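Local coordinates for RNA-dependent RNA polymerase (Toscana virus, PDB 6QW0), which probably cleaves capped host RNAs through its manganese-binding, PD-(D/E)XK-type cap-snatching endonuclease domain, supplying primers for viral transcription, at residues A[168-172]-A[173-177]. Numbering follows the deposited sequence.
Sequences IAVHF and NGVVS. With SO4 (sulfate ion), chain F.
N173 meets F172 in the two-residue loop that closes a β-hairpin, the middle of a type I turn from H171 to G174; its amide stands 85° to the F172 ring, OD1 3.6 Å from ring CD2 at the edge. N173 ND2 reaches a sulfate, probably from the crystallisation liquor, through a weak hydrogen bond, and a water joins that amide to H171 ND1. G174 exemplifies how a glycine ending a tight turn accommodates a cross-strand ring: its backbone angles would jam a CB against N173 O, and the imidazole lies close where CB would point. H171 CG sits between its own backbone N and carbonyl carbon (chi1 60°), carrying the ring across to G174 CA, 3.8 Å from the ring centroid in a CH-pi contact. The pair also exchanges backbone bonds, H171 N to G174 O at 2.9 Å and G174 N to H171 O at 3.3 Å. V175, on the other sheet face, puts CG1 3.7 Å from I168 CG2. V176 and A169 form an antiparallel hydrogen-bonded pair, V176 N to A169 O and A169 N to V176 O both 2.8 Å. S177 sets OG 3.6 Å from I168 CG1, though OG bonds to I167 O and L179 N. Around the hairpin, H171, A169 and V176 face helix 136-157, V170 faces helix 183-203, and strands 124-131 and 22-25 flank it, the former carrying manganese-site residues E128 and F129.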
loop_
_atom_site.group_PDB
_atom_site.type_symbol
_atom_site.label_atom_id
_atom_site.label_comp_id
_atom_site.label_asym_id
_atom_site.label_seq_id
_atom_site.Cartn_x
_atom_site.Cartn_y
_atom_site.Cartn_z
ATOM N N ILE A 168 -4.420 2.958 1.969
ATOM C CA ILE A 168 -3.502 4.096 2.077
ATOM C C ILE A 168 -3.497 4.825 0.737
ATOM O O ILE A 168 -3.081 4.249 -0.277
ATOM C CB ILE A 168 -2.064 3.677 2.446
ATOM C CG1 ILE A 168 -2.055 2.726 3.645
ATOM C CG2 ILE A 168 -1.228 4.909 2.749
ATOM C CD1 ILE A 168 -0.659 2.186 3.976
ATOM N N ALA A 169 -3.928 6.093 0.737
ATOM C CA ALA A 169 -3.904 6.946 -0.455
ATOM C C ALA A 169 -2.949 8.113 -0.221
ATOM O O ALA A 169 -3.168 8.915 0.691
ATOM C CB ALA A 169 -5.303 7.479 -0.777
ATOM N N VAL A 170 -1.882 8.215 -1.041
ATOM C CA VAL A 170 -0.871 9.254 -0.845
ATOM C C VAL A 170 -1.099 10.394 -1.830
ATOM O O VAL A 170 -1.504 10.174 -2.977
ATOM C CB VAL A 170 0.558 8.681 -0.982
ATOM C CG1 VAL A 170 0.796 8.173 -2.389
ATOM C CG2 VAL A 170 1.601 9.731 -0.589
ATOM N N HIS A 171 -0.866 11.621 -1.365
ATOM C CA HIS A 171 -0.757 12.796 -2.220
ATOM C C HIS A 171 0.503 13.561 -1.819
ATOM O O HIS A 171 1.208 13.194 -0.876
ATOM C CB HIS A 171 -2.026 13.662 -2.147
ATOM C CG HIS A 171 -2.340 14.179 -0.778
ATOM N ND1 HIS A 171 -2.015 15.457 -0.372
ATOM C CD2 HIS A 171 -2.965 13.596 0.276
ATOM C CE1 HIS A 171 -2.413 15.636 0.875
ATOM N NE2 HIS A 171 -2.994 14.522 1.291
ATOM N N PHE A 172 0.799 14.646 -2.546
ATOM C CA PHE A 172 2.069 15.333 -2.346
ATOM C C PHE A 172 2.233 15.847 -0.920
ATOM O O PHE A 172 3.361 15.945 -0.421
ATOM C CB PHE A 172 2.196 16.486 -3.345
ATOM C CG PHE A 172 3.578 17.095 -3.389
ATOM C CD1 PHE A 172 4.540 16.583 -4.244
ATOM C CD2 PHE A 172 3.913 18.165 -2.567
ATOM C CE1 PHE A 172 5.816 17.132 -4.290
ATOM C CE2 PHE A 172 5.190 18.722 -2.603
ATOM C CZ PHE A 172 6.141 18.194 -3.464
ATOM N N ASN A 173 1.127 16.158 -0.236
ATOM C CA ASN A 173 1.200 16.771 1.085
ATOM C C ASN A 173 0.594 15.907 2.187
ATOM O O ASN A 173 0.315 16.414 3.269
ATOM C CB ASN A 173 0.520 18.142 1.067
ATOM C CG ASN A 173 1.287 19.154 0.241
ATOM O OD1 ASN A 173 2.467 19.379 0.470
ATOM N ND2 ASN A 173 0.617 19.752 -0.731
ATOM N N GLY A 174 0.386 14.615 1.960
ATOM C CA GLY A 174 -0.139 13.832 3.065
ATOM C C GLY A 174 -0.672 12.489 2.600
ATOM O O GLY A 174 -0.373 12.034 1.506
ATOM N N VAL A 175 -1.483 11.888 3.470
ATOM C CA VAL A 175 -2.013 10.545 3.285
ATOM C C VAL A 175 -3.445 10.531 3.781
ATOM O O VAL A 175 -3.750 11.141 4.808
ATOM C CB VAL A 175 -1.159 9.519 4.066
ATOM C CG1 VAL A 175 -1.877 8.201 4.214
ATOM C CG2 VAL A 175 0.202 9.326 3.401
ATOM N N VAL A 176 -4.327 9.849 3.052
ATOM C CA VAL A 176 -5.648 9.485 3.554
ATOM C C VAL A 176 -5.627 7.986 3.807
ATOM O O VAL A 176 -5.360 7.203 2.889
ATOM C CB VAL A 176 -6.761 9.869 2.574
ATOM C CG1 VAL A 176 -8.114 9.429 3.124
ATOM C CG2 VAL A 176 -6.742 11.380 2.349
ATOM N N SER A 177 -5.893 7.588 5.052
ATOM C CA SER A 177 -5.790 6.173 5.408
ATOM C C SER A 177 -6.681 5.895 6.606
ATOM O O SER A 177 -6.897 6.769 7.447
ATOM C CB SER A 177 -4.342 5.784 5.750
ATOM O OG SER A 177 -4.239 4.386 6.020
HETATM S S SO4 F . -3.788 20.156 -0.006
HETATM O O1 SO4 F . -2.711 19.521 -0.764
HETATM O O2 SO4 F . -3.431 20.184 1.410
HETATM O O3 SO4 F . -5.020 19.399 -0.182
HETATM O O4 SO4 F . -3.978 21.518 -0.501
HETATM O O HOH W 1 -4.352 14.341 3.721
HETATM O O HOH W 2 -1.641 17.768 -2.049
#